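Local coordinates for ThermoDBP-single stranded DNA binding protein (Thermoproteus tenax, PDB 3TEK), which binds single-stranded DNA, in the Thermoproteales probably in place of the canonical single-stranded DNA-binding protein, at residues A[16-19]-A[24-27]; A[62-67]-A[74-79]. All coordinates share one frame; numbering follows the deposited sequence.

Contact 1: residues A[16-19]-A[24-27]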
loop_
_atom_site.group_PDB
_atom_site.type_symbol
_atom_site.label_atom_id
_atom_site.label_comp_id
_atom_site.label_asym_id
_atom_site.label_seq_id
_atom_site.Cartn_x
_atom_site.Cartn_y
_atom_site.Cartn_z
ATOM N N GLU A 16 -3.994 -12.026 6.329
ATOM C CA GLU A 16 -4.071 -13.108 7.305
ATOM C C GLU A 16 -3.390 -12.681 8.591
ATOM O O GLU A 16 -2.617 -11.712 8.621
ATOM C CB GLU A 16 -3.444 -14.398 6.770
ATOM C CG GLU A 16 -1.967 -14.321 6.411
ATOM C CD GLU A 16 -1.517 -15.567 5.671
ATOM O OE1 GLU A 16 -1.375 -16.632 6.311
ATOM O OE2 GLU A 16 -1.331 -15.483 4.439
ATOM N N LEU A 17 -3.696 -13.402 9.658
ATOM C CA LEU A 17 -3.064 -13.116 10.930
ATOM C C LEU A 17 -1.743 -13.865 11.048
ATOM O O LEU A 17 -1.556 -14.929 10.489
ATOM C CB LEU A 17 -4.000 -13.453 12.095
ATOM C CG LEU A 17 -5.181 -12.473 12.225
ATOM C CD1 LEU A 17 -6.109 -12.854 13.371
ATOM C CD2 LEU A 17 -4.722 -11.029 12.411
ATOM N N ILE A 18 -0.828 -13.283 11.794
ATOM C CA ILE A 18 0.326 -14.007 12.229
ATOM C C ILE A 18 0.540 -13.744 13.703
ATOM O O ILE A 18 0.195 -12.686 14.218
ATOM C CB ILE A 18 1.563 -13.635 11.408
ATOM C CG1 ILE A 18 1.943 -12.203 11.575
ATOM C CG2 ILE A 18 1.308 -13.836 9.865
ATOM C CD1 ILE A 18 2.825 -11.733 10.316
ATOM N N THR A 19 1.099 -14.715 14.393
ATOM C CA THR A 19 1.222 -14.658 15.843
ATOM C C THR A 19 2.685 -14.542 16.241
ATOM O O THR A 19 3.534 -15.244 15.687
ATOM C CB THR A 19 0.644 -15.887 16.500
ATOM O OG1 THR A 19 -0.762 -15.912 16.283
ATOM C CG2 THR A 19 0.926 -15.868 18.009
ATOM N N LYS A 24 -1.051 -10.533 17.861
ATOM C CA LYS A 24 -1.466 -10.882 16.531
ATOM C C LYS A 24 -1.120 -9.710 15.615
ATOM O O LYS A 24 -1.437 -8.575 15.924
ATOM C CB LYS A 24 -2.960 -11.122 16.501
ATOM C CG LYS A 24 -3.401 -12.280 17.333
ATOM C CD LYS A 24 -3.220 -13.587 16.587
ATOM C CE LYS A 24 -4.011 -14.738 17.261
ATOM N NZ LYS A 24 -3.156 -15.462 18.228
ATOM N N LEU A 25 -0.465 -9.984 14.500
ATOM C CA LEU A 25 -0.216 -8.966 13.485
ATOM C C LEU A 25 -0.986 -9.330 12.222
ATOM O O LEU A 25 -1.408 -10.473 12.054
ATOM C CB LEU A 25 1.278 -8.817 13.205
ATOM C CG LEU A 25 2.063 -8.438 14.475
ATOM C CD1 LEU A 25 2.843 -9.607 14.938
ATOM C CD2 LEU A 25 3.021 -7.288 14.207
ATOM N N VAL A 26 -1.136 -8.353 11.339
ATOM C CA VAL A 26 -1.866 -8.546 10.103
ATOM C C VAL A 26 -0.903 -8.451 8.940
ATOM O O VAL A 26 -0.309 -7.394 8.695
ATOM C CB VAL A 26 -3.008 -7.526 9.943
ATOM C CG1 VAL A 26 -3.862 -7.871 8.705
ATOM C CG2 VAL A 26 -3.905 -7.492 11.220
ATOM N N LEU A 27 -0.729 -9.578 8.247
ATOM C CA LEU A 27 -0.018 -9.590 6.961
ATOM C C LEU A 27 -0.977 -9.163 5.855
ATOM O O LEU A 27 -2.017 -9.781 5.675
ATOM C CB LEU A 27 0.543 -10.976 6.676
ATOM C CG LEU A 27 1.292 -11.206 5.367
ATOM C CD1 LEU A 27 2.442 -10.227 5.182
ATOM C CD2 LEU A 27 1.810 -12.615 5.337
#
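L17 and V26 meet through one methyl each: L17 CD2 lies 3.8 Å from V26 CG2, the two side chains slanting across one another on the same face of a beta hairpin. With CG beside the backbone N (chi1 -71°) and CD1 extended beyond it, CD2 is the L17 branch left facing strand 24-27. L17 CD2 also lies 3.4 Å from L25 O. On this face T19 pairs with K24, their side chains running alongside each other in the same direction. The lysine chain bends at chi2 and chi4, and K24 NZ donates to T19 OG1 at 3.1 Å, a polar pair at the exposed end of the contact.

The reverse face carries E16, I18, L25 and L27. I18 leans over L25 with its CG1 branch, not CG2: I18 CG1 is 3.8 Å from L25 CB. E16 and L27 extend side by side, E16 CG being 4.2 Å from L27 CB, while the carboxylate continues to a salt bridge with R29.

The segment axes approach to 4.6 Å, with 140° between their directions, and four backbone bonds fix the antiparallel register. I18 and L25 form a hydrogen-bonded pair, the L25 N to I18 O bond measuring 2.8 Å with an N-H...O angle of 170°. E16 and L27 form the next, E16 N reaching L27 O in the carbonyl plane at 3.1 Å. L17-V26 and T19-K24 are non-hydrogen-bonded pairs.

Strand 13-20 is outermost in the four-stranded antiparallel sheet, and strand 23-31 separates it from strand 116-124. L25 and L27 touch V123 of that third strand, and the backbone of V26 hydrogen-bonds with that of L124; on the other face L17 and V26 pack against F68 of helix 52-68.

Contact 2: residues A[62-67]-A[74-79]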
loop_
_atom_site.group_PDB
_atom_site.type_symbol
_atom_site.label_atom_id
_atom_site.label_comp_id
_atom_site.label_asym_id
_atom_site.label_seq_id
_atom_site.Cartn_x
_atom_site.Cartn_y
_atom_site.Cartn_z
ATOM N N GLY A 62 -10.126 -2.554 5.773
ATOM C CA GLY A 62 -10.693 -3.787 5.236
ATOM C C GLY A 62 -10.052 -5.033 5.826
ATOM O O GLY A 62 -10.752 -5.950 6.219
ATOM N N SER A 63 -8.720 -5.061 5.897
ATOM C CA SER A 63 -8.026 -6.205 6.503
ATOM C C SER A 63 -8.359 -6.346 8.007
ATOM O O SER A 63 -8.500 -7.455 8.503
ATOM C CB SER A 63 -6.523 -6.125 6.296
ATOM O OG SER A 63 -6.201 -6.043 4.903
ATOM N N LEU A 64 -8.487 -5.238 8.718
ATOM C CA LEU A 64 -8.809 -5.321 10.127
ATOM C C LEU A 64 -10.204 -5.922 10.370
ATOM O O LEU A 64 -10.384 -6.739 11.264
ATOM C CB LEU A 64 -8.657 -3.957 10.806
ATOM C CG LEU A 64 -7.203 -3.520 11.065
ATOM C CD1 LEU A 64 -7.143 -2.063 11.348
ATOM C CD2 LEU A 64 -6.525 -4.318 12.197
ATOM N N ARG A 65 -11.161 -5.501 9.565
ATOM C CA ARG A 65 -12.499 -6.075 9.573
ATOM C C ARG A 65 -12.490 -7.561 9.250
ATOM O O ARG A 65 -13.164 -8.329 9.923
ATOM C CB ARG A 65 -13.403 -5.362 8.564
ATOM C CG ARG A 65 -13.758 -3.970 8.965
ATOM C CD ARG A 65 -14.865 -3.367 8.070
ATOM N NE ARG A 65 -14.612 -1.938 7.864
ATOM C CZ ARG A 65 -14.087 -1.391 6.766
ATOM N NH1 ARG A 65 -13.790 -2.137 5.699
ATOM N NH2 ARG A 65 -13.897 -0.074 6.727
ATOM N N GLU A 66 -11.745 -7.939 8.205
ATOM C CA GLU A 66 -11.596 -9.353 7.797
ATOM C C GLU A 66 -11.111 -10.203 8.956
ATOM O O GLU A 66 -11.741 -11.201 9.345
ATOM C CB GLU A 66 -10.572 -9.484 6.674
ATOM C CG GLU A 66 -11.129 -9.361 5.297
ATOM C CD GLU A 66 -11.711 -10.683 4.800
ATOM O OE1 GLU A 66 -11.006 -11.726 4.887
ATOM O OE2 GLU A 66 -12.868 -10.669 4.322
ATOM N N GLN A 67 -9.992 -9.781 9.533
ATOM C CA GLN A 67 -9.342 -10.592 10.550
ATOM C C GLN A 67 -9.968 -10.552 11.955
ATOM O O GLN A 67 -9.961 -11.572 12.640
ATOM C CB GLN A 67 -7.845 -10.258 10.613
ATOM C CG GLN A 67 -7.131 -10.557 9.293
ATOM C CD GLN A 67 -7.468 -11.931 8.735
ATOM O OE1 GLN A 67 -7.617 -12.906 9.481
ATOM N NE2 GLN A 67 -7.577 -12.017 7.414
ATOM N N ASN A 74 -13.136 -0.551 15.235
ATOM C CA ASN A 74 -12.646 0.162 16.427
ATOM C C ASN A 74 -11.124 0.259 16.456
ATOM O O ASN A 74 -10.576 1.268 16.861
ATOM C CB ASN A 74 -13.142 -0.517 17.697
ATOM C CG ASN A 74 -14.634 -0.386 17.857
ATOM O OD1 ASN A 74 -15.187 0.678 17.649
ATOM N ND2 ASN A 74 -15.286 -1.456 18.228
ATOM N N ILE A 75 -10.463 -0.820 16.039
ATOM C CA ILE A 75 -9.008 -0.872 16.010
ATOM C C ILE A 75 -8.581 0.179 15.016
ATOM O O ILE A 75 -7.744 1.018 15.317
ATOM C CB ILE A 75 -8.461 -2.248 15.574
ATOM C CG1 ILE A 75 -8.967 -3.378 16.495
ATOM C CG2 ILE A 75 -6.934 -2.239 15.595
ATOM C CD1 ILE A 75 -8.521 -4.811 16.088
ATOM N N PHE A 76 -9.188 0.146 13.841
ATOM C CA PHE A 76 -8.838 1.089 12.786
ATOM C C PHE A 76 -9.020 2.550 13.195
ATOM O O PHE A 76 -8.144 3.392 12.941
ATOM C CB PHE A 76 -9.626 0.830 11.510
ATOM C CG PHE A 76 -9.234 1.742 10.387
ATOM C CD1 PHE A 76 -7.965 1.668 9.831
ATOM C CD2 PHE A 76 -10.126 2.683 9.899
ATOM C CE1 PHE A 76 -7.584 2.522 8.823
ATOM C CE2 PHE A 76 -9.772 3.532 8.877
ATOM C CZ PHE A 76 -8.492 3.456 8.331
ATOM N N ASN A 77 -10.165 2.837 13.805
ATOM C CA ASN A 77 -10.463 4.199 14.262
ATOM C C ASN A 77 -9.463 4.710 15.287
ATOM O O ASN A 77 -9.094 5.871 15.254
ATOM C CB ASN A 77 -11.905 4.298 14.789
ATOM C CG ASN A 77 -12.919 4.376 13.669
ATOM O OD1 ASN A 77 -12.582 4.769 12.552
ATOM N ND2 ASN A 77 -14.164 3.985 13.952
ATOM N N ARG A 78 -8.998 3.829 16.169
ATOM C CA ARG A 78 -7.935 4.196 17.083
ATOM C C ARG A 78 -6.612 4.497 16.359
ATOM O O ARG A 78 -6.011 5.544 16.574
ATOM C CB ARG A 78 -7.694 3.100 18.092
ATOM C CG ARG A 78 -6.514 3.392 18.997
ATOM C CD ARG A 78 -6.499 2.440 20.144
ATOM N NE ARG A 78 -6.387 1.064 19.687
ATOM C CZ ARG A 78 -5.251 0.468 19.310
ATOM N NH1 ARG A 78 -4.088 1.130 19.299
ATOM N NH2 ARG A 78 -5.278 -0.805 18.922
ATOM N N ILE A 79 -6.145 3.576 15.523
ATOM C CA ILE A 79 -4.810 3.720 14.965
ATOM C C ILE A 79 -4.726 4.751 13.865
ATOM O O ILE A 79 -3.649 5.345 13.642
ATOM C CB ILE A 79 -4.220 2.375 14.465
ATOM C CG1 ILE A 79 -4.957 1.851 13.242
ATOM C CG2 ILE A 79 -4.252 1.356 15.553
ATOM C CD1 ILE A 79 -4.240 0.686 12.590
#
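L64 overlaps three residues of the facing helix, dividing the work between its two methyls. L64 CD1 comes 3.8 Å from F76 CB and 4.2 Å from I79 CD1; L64 CD2 turns to I75, 4.0 Å from I75 CG2. L64 and F76 cross at about a right angle. With CG anti to the backbone N (chi1 -177°), F76 presents CB and the near ring edge to L64, and L64 CD1 sits near the ring plane, not over a face. I75 slants past the leucine, offering its CG2 branch.

The join is wholly apolar and small, burying 165 Å² in all. The axes of segments 62-67 and 74-79 approach to 9.4 Å at 146°, an antiparallel helical hairpin in which L64 is the one residue of 62-67 to touch 74-79. R65 adds a polar tie nearby, its NE forming a salt bridge with E73 of helix 71-79, just before segment 74-79.

S63 packs on both strand 13-20 and strand 23-31, and Q67 on L17, while L64 faces helix 71-79. F76 continues onto V60 and A61 of helix 52-68, and P126 touches both L64 and I75.

Overall arrangement
Contact 1 (16-19 with 24-27) precedes contact 2 (62-67 with 74-79) along the chain: the hairpin is complete before the helices begin. Their centres are about 12 Å apart and they touch directly: L17 CD2 lies 3.7 Å from Q67 CB, and V26 CG2 lies 4.2 Å from L64 CD2. Helix 52-68 is therefore the shared layer, set between the first two strands of the antiparallel sheet and helix 71-79. Contact 1 lies near the surface, with one of its eight touching residues buried, while in contact 2 three of four are buried. All four segments belong to the single-stranded DNA-binding domain, and together they join strands and helices at one end of that fold.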